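Local atomic coordinates of T cell receptor mu chain (Monodelphis domestica, PDB entry 7L15), a protein that probably takes part in antigen recognition as the mu subunit of a marsupial gamma-mu T cell receptor, paired with a gamma chain. Residues K30-K35 with E93-R98; T63-S68 with S79-N84; R98-Y103 with V126-R131; V163-S168 with I201-K206; S173-S178 with A189-R194. All blocks are in the same frame, centred on the assembly; numbering follows the deposited sequence.

Interaction 1. Residues K30-K35 with E93-R98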
# COMPACT_ATOMS: atom_id res chain seq x y z
N LYS A 30 6.86 -19.03 8.40
CA LYS A 30 8.16 -19.44 7.91
C LYS A 30 9.19 -18.33 8.09
O LYS A 30 8.87 -17.19 8.44
CB LYS A 30 8.09 -19.85 6.43
CG LYS A 30 7.28 -21.11 6.17
CD LYS A 30 8.05 -22.36 6.51
CE LYS A 30 7.52 -23.55 5.75
NZ LYS A 30 7.35 -24.70 6.67
N THR A 31 10.44 -18.67 7.82
CA THR A 31 11.54 -17.73 7.94
C THR A 31 11.91 -17.21 6.55
O THR A 31 12.07 -17.99 5.61
CB THR A 31 12.73 -18.38 8.62
OG1 THR A 31 12.40 -18.64 9.99
CG2 THR A 31 13.98 -17.47 8.55
N LEU A 32 12.02 -15.90 6.43
CA LEU A 32 12.49 -15.28 5.21
C LEU A 32 14.02 -15.21 5.24
O LEU A 32 14.59 -14.76 6.23
CB LEU A 32 11.89 -13.88 5.07
CG LEU A 32 12.27 -13.11 3.80
CD1 LEU A 32 11.75 -13.86 2.59
CD2 LEU A 32 11.71 -11.71 3.86
N SER A 33 14.67 -15.66 4.17
CA SER A 33 16.12 -15.52 4.02
C SER A 33 16.42 -14.89 2.67
O SER A 33 16.22 -15.52 1.63
CB SER A 33 16.82 -16.88 4.12
OG SER A 33 16.26 -17.65 5.17
N LEU A 34 16.94 -13.66 2.67
CA LEU A 34 17.29 -12.99 1.43
C LEU A 34 18.79 -12.79 1.35
O LEU A 34 19.49 -12.69 2.37
CB LEU A 34 16.58 -11.63 1.30
CG LEU A 34 15.05 -11.67 1.38
CD1 LEU A 34 14.42 -10.33 1.05
CD2 LEU A 34 14.50 -12.74 0.45
N LYS A 35 19.29 -12.73 0.12
CA LYS A 35 20.70 -12.45 -0.13
C LYS A 35 20.80 -11.20 -0.99
O LYS A 35 19.98 -10.98 -1.88
CB LYS A 35 21.39 -13.65 -0.81
CG LYS A 35 22.81 -13.34 -1.26
CD LYS A 35 23.60 -14.59 -1.63
CE LYS A 35 22.96 -15.34 -2.77
NZ LYS A 35 23.96 -16.12 -3.53
N GLU A 93 12.21 -14.08 10.81
CA GLU A 93 11.49 -15.23 11.30
C GLU A 93 10.03 -14.88 11.47
O GLU A 93 9.67 -13.71 11.61
CB GLU A 93 12.06 -15.70 12.63
CG GLU A 93 13.53 -15.96 12.55
CD GLU A 93 13.98 -16.97 13.58
OE1 GLU A 93 14.81 -16.59 14.43
OE2 GLU A 93 13.49 -18.12 13.53
N ASP A 94 9.20 -15.92 11.46
CA ASP A 94 7.78 -15.82 11.81
C ASP A 94 7.04 -14.84 10.89
O ASP A 94 6.35 -13.93 11.34
CB ASP A 94 7.60 -15.43 13.28
CG ASP A 94 6.18 -15.72 13.78
OD1 ASP A 94 5.45 -16.42 13.06
OD2 ASP A 94 5.80 -15.25 14.87
N LEU A 95 7.19 -15.06 9.58
CA LEU A 95 6.56 -14.19 8.60
C LEU A 95 5.05 -14.15 8.79
O LEU A 95 4.41 -15.16 9.10
CB LEU A 95 6.86 -14.67 7.18
CG LEU A 95 8.25 -14.49 6.59
CD1 LEU A 95 8.31 -15.21 5.25
CD2 LEU A 95 8.53 -13.01 6.42
N GLY A 96 4.47 -12.96 8.58
CA GLY A 96 3.04 -12.80 8.51
C GLY A 96 2.67 -11.96 7.31
O GLY A 96 3.54 -11.52 6.54
N LEU A 97 1.36 -11.73 7.17
CA LEU A 97 0.84 -11.03 6.00
C LEU A 97 1.43 -9.64 5.85
O LEU A 97 1.61 -9.16 4.72
CB LEU A 97 -0.68 -10.94 6.08
CG LEU A 97 -1.39 -12.29 6.22
CD1 LEU A 97 -2.89 -12.07 6.22
CD2 LEU A 97 -0.97 -13.28 5.12
N ARG A 98 1.72 -8.96 6.96
CA ARG A 98 2.27 -7.62 6.88
C ARG A 98 3.69 -7.59 6.34
O ARG A 98 4.18 -6.51 5.99
CB ARG A 98 2.22 -6.94 8.25
CG ARG A 98 0.91 -6.17 8.54
CD ARG A 98 0.18 -6.73 9.77
NE ARG A 98 1.09 -7.06 10.88
CZ ARG A 98 0.75 -7.78 11.95
NH1 ARG A 98 1.64 -8.03 12.89
NH2 ARG A 98 -0.49 -8.25 12.07
O HOH W 1 10.32 -18.70 11.31
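Leu95 N gives a nearly straight hydrogen bond (173°) to Lys30 O, 2.9 Å away and in the carbonyl plane, which ties the two segments. Leu95 is also the main side chain. Its CB and CG pass close to the same carbonyl, with CG 3.3 Å from Lys30 O. Its two methyls then come up against Leu32. Leu95 CD2 lies 3.7 Å and Leu95 CD1 3.8 Å from Leu32 CB, so the fork meets the base of the neighbouring leucine. Leu95 CG sits anti to its own carbonyl carbon (chi1 -73°), which sends the branch toward the 30-35 segment. The outer side is polar. Thr31 and Glu93 run side by side, pointing the same way, and Glu93 OE2 stays 3.7 Å from Thr31 OG1. A water bridges Thr31 OG1 and Asp94 N, accepting from Asp94 N at 3.0 Å. This is the start of the B strand meeting the E-F loop in the V-set domain. Leu32 and Leu95 both pack on Tyr26 of strand 17-27. Leu32 also touches Tyr103 and Val126, and its backbone bonds to Ile92 of strand 87-92.

Interaction 2. Residues T63-S68 with S79-N84. With NAG (2-acetamido-2-deoxy-beta-D-glucopyranose), chain D.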
# COMPACT_ATOMS: atom_id res chain seq x y z
N THR A 63 16.66 -3.23 8.96
CA THR A 63 17.90 -3.63 9.62
C THR A 63 19.06 -3.15 8.76
O THR A 63 18.88 -2.85 7.58
CB THR A 63 17.96 -5.15 9.82
OG1 THR A 63 19.25 -5.52 10.34
CG2 THR A 63 17.72 -5.87 8.53
N GLY A 64 20.24 -3.07 9.37
CA GLY A 64 21.43 -2.67 8.62
C GLY A 64 22.67 -3.07 9.37
O GLY A 64 22.61 -3.51 10.52
N LEU A 65 23.82 -2.93 8.71
CA LEU A 65 25.05 -3.35 9.36
C LEU A 65 26.26 -2.76 8.65
O LEU A 65 26.20 -2.38 7.48
CB LEU A 65 25.18 -4.88 9.41
CG LEU A 65 25.55 -5.66 8.14
CD1 LEU A 65 25.93 -7.09 8.47
CD2 LEU A 65 24.44 -5.64 7.12
N ASN A 66 27.35 -2.66 9.41
CA ASN A 66 28.68 -2.45 8.88
C ASN A 66 29.59 -3.45 9.59
O ASN A 66 29.13 -4.43 10.20
CB ASN A 66 29.14 -0.99 9.04
CG ASN A 66 29.12 -0.51 10.49
OD1 ASN A 66 29.50 -1.23 11.41
ND2 ASN A 66 28.65 0.73 10.68
N SER A 67 30.90 -3.23 9.51
CA SER A 67 31.85 -4.21 10.04
C SER A 67 31.90 -4.21 11.56
O SER A 67 32.40 -5.19 12.13
CB SER A 67 33.26 -3.98 9.47
OG SER A 67 33.81 -2.75 9.93
N SER A 68 31.40 -3.17 12.23
CA SER A 68 31.47 -3.12 13.69
C SER A 68 30.12 -3.24 14.39
O SER A 68 30.10 -3.63 15.56
CB SER A 68 32.16 -1.82 14.15
OG SER A 68 31.44 -0.67 13.75
N SER A 79 20.36 -9.27 10.15
CA SER A 79 21.15 -9.27 8.93
C SER A 79 22.56 -9.73 9.26
O SER A 79 22.98 -9.73 10.42
CB SER A 79 21.15 -7.90 8.27
OG SER A 79 21.54 -6.91 9.20
N SER A 80 23.30 -10.15 8.24
CA SER A 80 24.65 -10.65 8.45
C SER A 80 25.42 -10.52 7.15
O SER A 80 24.85 -10.22 6.09
CB SER A 80 24.63 -12.10 8.94
OG SER A 80 23.94 -12.92 8.02
N ARG A 81 26.72 -10.78 7.24
CA ARG A 81 27.69 -10.50 6.19
C ARG A 81 28.56 -11.71 5.88
O ARG A 81 28.95 -12.46 6.78
CB ARG A 81 28.60 -9.35 6.60
CG ARG A 81 28.43 -8.12 5.77
CD ARG A 81 29.05 -6.92 6.44
NE ARG A 81 30.50 -7.02 6.57
CZ ARG A 81 31.33 -5.99 6.43
NH1 ARG A 81 30.85 -4.79 6.13
NH2 ARG A 81 32.64 -6.16 6.57
N GLU A 82 28.89 -11.88 4.60
CA GLU A 82 29.85 -12.88 4.13
C GLU A 82 30.94 -12.15 3.37
O GLU A 82 30.76 -11.79 2.20
CB GLU A 82 29.16 -13.93 3.26
CG GLU A 82 30.11 -14.91 2.58
CD GLU A 82 30.35 -16.16 3.40
OE1 GLU A 82 31.31 -16.90 3.08
OE2 GLU A 82 29.58 -16.39 4.36
N ASP A 83 32.09 -11.93 4.02
CA ASP A 83 33.08 -10.99 3.49
C ASP A 83 33.79 -11.52 2.25
O ASP A 83 34.03 -10.76 1.31
CB ASP A 83 34.09 -10.62 4.57
CG ASP A 83 33.51 -9.69 5.60
OD1 ASP A 83 32.32 -9.35 5.48
OD2 ASP A 83 34.24 -9.29 6.53
N ASN A 84 34.15 -12.80 2.23
CA ASN A 84 34.88 -13.27 1.06
C ASN A 84 34.02 -13.28 -0.20
O ASN A 84 34.57 -13.38 -1.30
CB ASN A 84 35.51 -14.66 1.32
CG ASN A 84 34.49 -15.73 1.72
OD1 ASN A 84 33.29 -15.59 1.49
ND2 ASN A 84 34.99 -16.82 2.30
C1 NAG D . 28.57 1.37 11.97
C2 NAG D . 29.66 2.47 12.07
C3 NAG D . 29.55 3.23 13.39
C4 NAG D . 28.13 3.74 13.58
C5 NAG D . 27.18 2.56 13.53
C6 NAG D . 25.73 2.92 13.77
C7 NAG D . 31.70 1.99 10.79
C8 NAG D . 33.03 1.30 10.79
N2 NAG D . 30.98 1.88 11.91
O3 NAG D . 30.47 4.32 13.41
O4 NAG D . 28.01 4.44 14.82
O5 NAG D . 27.27 1.95 12.23
O6 NAG D . 25.23 3.81 12.77
O7 NAG D . 31.30 2.61 9.81
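Thr63 and Ser79 face each other across the gap with their hydroxyls together. Ser79 OG donates to Thr63 OG1 at 2.9 Å, and Thr63 OG1 is also bonded to the carbonyl of Asp71. Thr63 OG1 is placed opposite its backbone N (chi1 174°), which turns it toward the serine. Two residues on, Leu65 and Arg81 cross obliquely. The leucine methyl CD1 lies 3.7 Å from Arg81 CD, against the aliphatic part of the arginine. The other methyl, CD2, turns back to Ser79 OG at 3.8 Å. The Arg81 chain bends about its CG-CD bond, and its flat guanidinium comes over the backbone at Asn66 and Ser67. Ser67 CA sits 3.8 Å above that plane, offset toward the rim, and Ser67 CB is 3.7 Å from Arg81 NH2. These segments belong to the C' and D strands of the V-set domain. Their short axes run 6.9 Å apart at 33°, too far for backbone pairing, so side chains fill the space. Arg81 is held by more than packing: NE makes a salt bridge with Asp83 OD1, its hydrogen bond being weak, and NH1 bonds to the carbonyl of Lys44. Asn66 points away from the D strand and carries an N-linked sugar on ND2, in an Asn-Ser-Ser sequon. Its OD1 accepts from Ser68 N at 2.8 Å, forming an Asx turn. Ser68 OG donates to the same oxygen at 3.1 Å, tilted 35° from the carbonyl plane.

Interaction 3. Residues R98-Y103 with V126-R131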
# COMPACT_ATOMS: atom_id res chain seq x y z
N ARG A 98 1.72 -8.96 6.96
CA ARG A 98 2.27 -7.62 6.88
C ARG A 98 3.69 -7.59 6.34
O ARG A 98 4.18 -6.51 5.99
CB ARG A 98 2.22 -6.94 8.25
CG ARG A 98 0.91 -6.17 8.54
CD ARG A 98 0.18 -6.73 9.77
NE ARG A 98 1.09 -7.06 10.88
CZ ARG A 98 0.75 -7.78 11.95
NH1 ARG A 98 1.64 -8.03 12.89
NH2 ARG A 98 -0.49 -8.25 12.07
N ASP A 99 4.37 -8.74 6.24
CA ASP A 99 5.74 -8.73 5.72
C ASP A 99 5.82 -8.77 4.20
O ASP A 99 6.94 -8.77 3.68
CB ASP A 99 6.52 -9.91 6.30
CG ASP A 99 6.63 -9.83 7.82
OD1 ASP A 99 7.13 -8.79 8.32
OD2 ASP A 99 6.19 -10.77 8.50
N SER A 100 4.68 -8.83 3.49
CA SER A 100 4.68 -8.84 2.03
C SER A 100 5.16 -7.50 1.46
O SER A 100 4.90 -6.44 2.02
CB SER A 100 3.28 -9.13 1.49
OG SER A 100 2.84 -10.42 1.86
N GLY A 101 5.84 -7.56 0.34
CA GLY A 101 6.27 -6.36 -0.33
C GLY A 101 7.56 -6.60 -1.09
O GLY A 101 7.95 -7.73 -1.35
N GLN A 102 8.20 -5.49 -1.46
CA GLN A 102 9.43 -5.52 -2.23
C GLN A 102 10.59 -5.21 -1.29
O GLN A 102 10.69 -4.10 -0.76
CB GLN A 102 9.37 -4.51 -3.36
CG GLN A 102 10.53 -4.63 -4.33
CD GLN A 102 10.29 -5.67 -5.41
OE1 GLN A 102 9.23 -6.31 -5.44
NE2 GLN A 102 11.25 -5.83 -6.31
N TYR A 103 11.48 -6.18 -1.11
CA TYR A 103 12.64 -6.02 -0.23
C TYR A 103 13.84 -5.50 -1.01
O TYR A 103 14.29 -6.14 -1.97
CB TYR A 103 12.95 -7.35 0.45
CG TYR A 103 11.98 -7.68 1.56
CD1 TYR A 103 10.72 -8.18 1.26
CD2 TYR A 103 12.30 -7.44 2.90
CE1 TYR A 103 9.81 -8.45 2.27
CE2 TYR A 103 11.40 -7.71 3.91
CZ TYR A 103 10.15 -8.21 3.59
OH TYR A 103 9.24 -8.48 4.58
N VAL A 126 8.41 -10.33 -2.18
CA VAL A 126 8.00 -11.35 -1.23
C VAL A 126 6.49 -11.31 -1.07
O VAL A 126 5.92 -10.24 -0.79
CB VAL A 126 8.70 -11.18 0.13
CG1 VAL A 126 8.05 -12.07 1.18
CG2 VAL A 126 10.19 -11.47 -0.03
N ILE A 127 5.86 -12.46 -1.23
CA ILE A 127 4.43 -12.63 -1.02
C ILE A 127 4.24 -13.61 0.13
O ILE A 127 4.68 -14.76 0.04
CB ILE A 127 3.71 -13.14 -2.28
CG1 ILE A 127 3.83 -12.13 -3.42
CG2 ILE A 127 2.23 -13.39 -1.99
CD1 ILE A 127 3.54 -12.76 -4.77
N VAL A 128 3.61 -13.17 1.21
CA VAL A 128 3.31 -14.04 2.32
C VAL A 128 1.84 -14.44 2.20
O VAL A 128 0.97 -13.59 1.98
CB VAL A 128 3.59 -13.36 3.67
CG1 VAL A 128 3.34 -14.35 4.84
CG2 VAL A 128 5.06 -12.87 3.72
N GLU A 129 1.57 -15.72 2.32
CA GLU A 129 0.21 -16.21 2.25
C GLU A 129 -0.05 -17.07 3.47
O GLU A 129 0.89 -17.49 4.15
CB GLU A 129 -0.04 -16.99 0.95
CG GLU A 129 0.71 -18.29 0.86
CD GLU A 129 0.54 -18.93 -0.50
OE1 GLU A 129 1.12 -20.03 -0.71
OE2 GLU A 129 -0.17 -18.34 -1.36
N PRO A 130 -1.31 -17.29 3.82
CA PRO A 130 -1.60 -18.06 5.03
C PRO A 130 -1.05 -19.48 4.95
O PRO A 130 -0.93 -20.07 3.87
CB PRO A 130 -3.14 -18.08 5.09
CG PRO A 130 -3.62 -17.33 3.89
CD PRO A 130 -2.49 -16.55 3.33
N ARG A 131 -0.68 -20.01 6.10
CA ARG A 131 -0.21 -21.38 6.12
C ARG A 131 -1.40 -22.31 5.91
O ARG A 131 -2.50 -22.02 6.39
CB ARG A 131 0.55 -21.69 7.40
CG ARG A 131 -0.24 -22.26 8.52
CD ARG A 131 -0.10 -21.38 9.75
NE ARG A 131 1.17 -21.58 10.44
CZ ARG A 131 1.75 -20.65 11.19
NH1 ARG A 131 1.18 -19.46 11.33
NH2 ARG A 131 2.90 -20.90 11.80
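Tyr103 and Val126 pack together where the F and G strands of the V-set domain run antiparallel. Asp99 to Tyr103 form a tyrosine corner, in which the tyrosine hydroxyl reaches back to the backbone four residues earlier. Tyr103 OH donates to Asp99 O, which lies in the ring plane at its edge. The modelled length is very short and its exact value is doubtful. The inner side is tight. Val126 CG2 comes obliquely onto the ring, 3.6 Å from Tyr103 CD1, and Val126 CB is 3.6 Å from Tyr103 CE1. Leu34, Leu90 and Ile92 also pack on the tyrosine. Gly101 and Val126 are a hydrogen-bonded pair. Gly101 N donates to Val126 O at 2.9 Å, and Val126 N to Gly101 O at 2.8 Å. The positive phi of Gly101 (150°) suits a residue with no side chain. The other side is looser. Ile127 points away from the F strand, touches Thr25 and has little contact across the pair. Before Gly101 the chain is no longer strand but a 3-10 turn and loop, so the strand pairing stops there. Asp99 turns elsewhere, to a salt bridge with Arg76 and a hydrogen bond from Gly96 N. Just before the F strand begins, a serine hydroxyl takes the place of a backbone carbonyl: Val128 N donates to Ser100 OG at 2.9 Å and 164°, with Val128 CB 3.5 Å from the same oxygen.

Interaction 4. Residues V163-S168 with I201-K206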
# COMPACT_ATOMS: atom_id res chain seq x y z
N VAL A 163 -18.05 -17.85 -7.76
CA VAL A 163 -19.20 -17.11 -7.27
C VAL A 163 -20.03 -16.64 -8.45
O VAL A 163 -19.51 -16.32 -9.52
CB VAL A 163 -18.82 -15.89 -6.41
CG1 VAL A 163 -20.04 -15.35 -5.65
CG2 VAL A 163 -17.71 -16.25 -5.45
N SER A 164 -21.34 -16.58 -8.23
CA SER A 164 -22.28 -16.15 -9.26
C SER A 164 -23.51 -15.55 -8.58
O SER A 164 -24.07 -16.16 -7.66
CB SER A 164 -22.65 -17.33 -10.15
OG SER A 164 -23.58 -16.95 -11.12
N LEU A 165 -23.89 -14.35 -9.01
CA LEU A 165 -25.15 -13.73 -8.63
C LEU A 165 -26.14 -13.84 -9.79
O LEU A 165 -25.80 -13.52 -10.93
CB LEU A 165 -24.95 -12.25 -8.29
CG LEU A 165 -24.41 -11.86 -6.92
CD1 LEU A 165 -23.94 -10.43 -6.99
CD2 LEU A 165 -25.47 -12.05 -5.82
N THR A 166 -27.36 -14.26 -9.50
CA THR A 166 -28.36 -14.48 -10.54
C THR A 166 -29.72 -14.00 -10.07
O THR A 166 -30.05 -14.09 -8.88
CB THR A 166 -28.47 -15.96 -10.92
OG1 THR A 166 -28.74 -16.73 -9.75
CG2 THR A 166 -27.17 -16.44 -11.58
N SER A 167 -30.50 -13.49 -11.01
CA SER A 167 -31.87 -13.06 -10.78
C SER A 167 -32.78 -13.97 -11.60
O SER A 167 -32.76 -13.92 -12.84
CB SER A 167 -32.05 -11.59 -11.15
OG SER A 167 -33.25 -11.07 -10.62
N SER A 168 -33.53 -14.83 -10.91
CA SER A 168 -34.41 -15.82 -11.53
C SER A 168 -33.70 -16.58 -12.64
O SER A 168 -34.26 -16.84 -13.71
CB SER A 168 -35.71 -15.18 -12.04
OG SER A 168 -36.74 -15.28 -11.06
N ILE A 201 -32.93 -12.46 -6.03
CA ILE A 201 -31.49 -12.55 -6.20
C ILE A 201 -30.99 -13.80 -5.49
O ILE A 201 -31.48 -14.17 -4.42
CB ILE A 201 -30.78 -11.27 -5.68
CG1 ILE A 201 -29.27 -11.38 -5.87
CG2 ILE A 201 -31.16 -10.96 -4.24
CD1 ILE A 201 -28.88 -11.57 -7.31
N THR A 202 -30.04 -14.48 -6.12
CA THR A 202 -29.41 -15.65 -5.54
C THR A 202 -27.90 -15.50 -5.66
O THR A 202 -27.39 -15.20 -6.74
CB THR A 202 -29.86 -16.95 -6.22
OG1 THR A 202 -31.24 -17.19 -5.93
CG2 THR A 202 -29.03 -18.13 -5.73
N CYS A 203 -27.20 -15.70 -4.55
CA CYS A 203 -25.76 -15.78 -4.59
C CYS A 203 -25.36 -17.23 -4.42
O CYS A 203 -25.78 -17.88 -3.45
CB CYS A 203 -25.11 -14.93 -3.51
SG CYS A 203 -23.35 -14.96 -3.74
N SER A 204 -24.55 -17.74 -5.33
CA SER A 204 -24.23 -19.15 -5.35
C SER A 204 -22.72 -19.33 -5.39
O SER A 204 -22.05 -18.77 -6.26
CB SER A 204 -24.88 -19.83 -6.55
OG SER A 204 -24.28 -21.08 -6.78
N VAL A 205 -22.19 -20.10 -4.44
CA VAL A 205 -20.76 -20.26 -4.23
C VAL A 205 -20.39 -21.73 -4.37
O VAL A 205 -21.07 -22.60 -3.81
CB VAL A 205 -20.33 -19.72 -2.85
CG1 VAL A 205 -18.85 -19.98 -2.60
CG2 VAL A 205 -20.63 -18.22 -2.76
N LYS A 206 -19.32 -22.00 -5.10
CA LYS A 206 -18.79 -23.34 -5.26
C LYS A 206 -17.40 -23.36 -4.66
O LYS A 206 -16.56 -22.52 -4.99
CB LYS A 206 -18.77 -23.76 -6.74
CG LYS A 206 -20.09 -24.35 -7.22
CD LYS A 206 -20.24 -24.23 -8.73
CE LYS A 206 -21.29 -25.18 -9.27
NZ LYS A 206 -20.82 -25.94 -10.48
O HOH W 2 -26.72 -17.71 -8.52
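Leu165 CD2 is the centre of the contact, 3.7 Å from Cys203 CB and 3.8 Å from Ile201 CD1. The ends of Leu165 and Ile201 meet at a slant. With Ile201 CG1 anti to the backbone N (chi1 -180°) and CD1 turned by chi2 (59°), CD1 comes back over the neighbouring strand although the CB bond points away from it. Toward the other end, Val163 CG1 touches Cys203 SG at 3.8 Å and lies 4.1 Å from Val205 CG2. Cys203 SG is bonded to Cys151 of strand 148-156, so this face looks into the domain, where Leu142, Val149 and Ile153 also meet it. Between the apolar and polar faces runs the backbone ladder. Ser164 pairs with Ser204 and Thr166 with Thr202, each through two hydrogen bonds, and Thr202 N donates to Thr166 O at 2.8 Å. The far face carries hydroxyls. Thr166 and Thr202 lie across one another, with Thr166 OG1 3.7 Å from Thr202 CB. A water donates to Thr202 O at 3.1 Å and is also bonded to Thr166 OG1. Farther out, Ser204 OG bonds to Glu211. Antiparallel C and F strands, with the F-strand cysteine joined to the B strand of the facing sheet, are the hallmark of the immunoglobulin fold, here in its C1-set domain.

Interaction 5. Residues S173-S178 with A189-R194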
# COMPACT_ATOMS: atom_id res chain seq x y z
N SER A 173 -25.95 -8.10 -14.22
CA SER A 173 -24.91 -7.26 -14.80
C SER A 173 -23.94 -6.76 -13.73
O SER A 173 -24.24 -6.70 -12.54
CB SER A 173 -25.54 -6.07 -15.53
OG SER A 173 -26.34 -5.32 -14.63
N ALA A 174 -22.74 -6.39 -14.20
CA ALA A 174 -21.74 -5.67 -13.40
C ALA A 174 -21.30 -6.44 -12.14
O ALA A 174 -21.03 -5.84 -11.10
CB ALA A 174 -22.24 -4.27 -13.03
N GLN A 175 -21.20 -7.76 -12.26
CA GLN A 175 -20.64 -8.59 -11.19
C GLN A 175 -19.13 -8.46 -11.14
O GLN A 175 -18.47 -8.35 -12.18
CB GLN A 175 -21.01 -10.06 -11.39
CG GLN A 175 -22.46 -10.38 -11.15
CD GLN A 175 -22.78 -11.83 -11.43
OE1 GLN A 175 -22.19 -12.75 -10.84
NE2 GLN A 175 -23.73 -12.06 -12.33
N SER A 176 -18.57 -8.51 -9.92
CA SER A 176 -17.12 -8.44 -9.70
C SER A 176 -16.78 -8.90 -8.28
O SER A 176 -17.48 -8.57 -7.32
CB SER A 176 -16.58 -7.03 -9.93
OG SER A 176 -17.19 -6.13 -9.04
N LEU A 177 -15.65 -9.61 -8.15
CA LEU A 177 -15.30 -10.35 -6.94
C LEU A 177 -14.04 -9.79 -6.31
O LEU A 177 -13.02 -9.63 -6.98
CB LEU A 177 -15.08 -11.82 -7.28
CG LEU A 177 -14.57 -12.70 -6.14
CD1 LEU A 177 -15.66 -12.91 -5.12
CD2 LEU A 177 -14.09 -14.01 -6.69
N SER A 178 -14.08 -9.54 -5.00
CA SER A 178 -12.91 -9.13 -4.23
C SER A 178 -12.65 -10.15 -3.14
O SER A 178 -13.57 -10.57 -2.43
CB SER A 178 -13.10 -7.75 -3.60
OG SER A 178 -13.53 -6.79 -4.55
N ALA A 189 -14.55 -12.83 1.23
CA ALA A 189 -14.66 -12.26 -0.09
C ALA A 189 -16.01 -11.59 -0.21
O ALA A 189 -16.96 -11.92 0.51
CB ALA A 189 -14.48 -13.32 -1.19
N ILE A 190 -16.07 -10.62 -1.11
CA ILE A 190 -17.29 -9.89 -1.42
C ILE A 190 -17.45 -9.89 -2.93
O ILE A 190 -16.51 -9.54 -3.65
CB ILE A 190 -17.25 -8.44 -0.89
CG1 ILE A 190 -17.34 -8.46 0.63
CG2 ILE A 190 -18.40 -7.63 -1.47
CD1 ILE A 190 -17.30 -7.15 1.20
N HIS A 191 -18.63 -10.29 -3.39
CA HIS A 191 -19.01 -10.27 -4.79
C HIS A 191 -20.11 -9.23 -4.96
O HIS A 191 -21.17 -9.34 -4.34
CB HIS A 191 -19.48 -11.66 -5.21
CG HIS A 191 -19.60 -11.86 -6.69
ND1 HIS A 191 -18.53 -11.73 -7.55
CD2 HIS A 191 -20.66 -12.23 -7.46
CE1 HIS A 191 -18.93 -11.99 -8.79
NE2 HIS A 191 -20.21 -12.30 -8.76
N ILE A 192 -19.86 -8.22 -5.80
CA ILE A 192 -20.75 -7.07 -5.96
C ILE A 192 -21.50 -7.19 -7.28
O ILE A 192 -20.93 -7.63 -8.29
CB ILE A 192 -19.95 -5.76 -5.90
CG1 ILE A 192 -19.36 -5.57 -4.50
CG2 ILE A 192 -20.82 -4.59 -6.27
CD1 ILE A 192 -20.38 -5.23 -3.46
N GLY A 193 -22.78 -6.80 -7.28
CA GLY A 193 -23.53 -6.74 -8.51
C GLY A 193 -24.63 -5.71 -8.43
O GLY A 193 -24.88 -5.13 -7.37
N ARG A 194 -25.28 -5.46 -9.57
CA ARG A 194 -26.35 -4.48 -9.68
C ARG A 194 -27.66 -5.18 -10.01
O ARG A 194 -27.72 -5.94 -10.98
CB ARG A 194 -26.03 -3.42 -10.74
CG ARG A 194 -24.58 -2.95 -10.77
CD ARG A 194 -24.04 -2.60 -9.41
NE ARG A 194 -24.61 -1.36 -8.91
CZ ARG A 194 -23.88 -0.28 -8.68
NH1 ARG A 194 -22.57 -0.30 -8.88
NH2 ARG A 194 -24.47 0.82 -8.22
O HOH W 3 -15.93 -6.76 -5.32
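Gln175 reaches across to the ring of His191, and each of its atoms from CB to OE1 in turn comes near His191 NE2. CB lies 3.5 Å from His191 NE2. CG, placed anti to the carbonyl carbon (chi1 -71°), is 3.8 Å from the same nitrogen. The extended chain then brings CD to 3.7 Å. At the tip, OE1 accepts from His191 NE2 at 2.9 Å and 165°, on a lone pair in the carbonyl plane. The oxygen is also close to the ring plane, although the amide and ring planes stand 85° apart. OE1 takes a second bond from Leu165 N, and Gln175 NE2 gives one to the carbonyl of Ile172. These bonds fix the amide's rotation and probably the proton on His191 NE2. At another part of the ring edge, Leu177 CB sits 3.5 Å from His191 ND1. The backbones pair at Ser176 with Ile192 and at Ser178 with Ile190; a water donates to Ser176 O and Ile190 O. Ile190, Ile192 and Arg194 turn to the other face. There they meet the T cell receptor gamma chain, where Arg194 makes a salt bridge with Glu150 of that chain. This is the D-E hairpin of a C1-set domain, with one face toward the sandwich interior and the other in the inter-chain interface.

How the interactions relate
Interactions 1, 2 and 3 belong to the V-set domain, and interactions 4 and 5 to the C1-set domain. Along the chain, interaction 2 falls between the two segments of interaction 1. Interaction 3 follows and shares Arg98 with interaction 1. The centres of interactions 1 and 3 are about 7 Å apart, and they touch through Leu34 and Tyr103. The centre of interaction 2 lies about 19 Å from that of interaction 1, toward the glycosylated end. Likewise, interaction 5 falls between the segments of interaction 4. Their centres are about 10 Å apart on facing sheets, linked by Leu165, Gln175 and His191. Interactions 2 and 4 are about 56 Å apart, centre to centre, reflecting two separate sandwiches in one receptor chain.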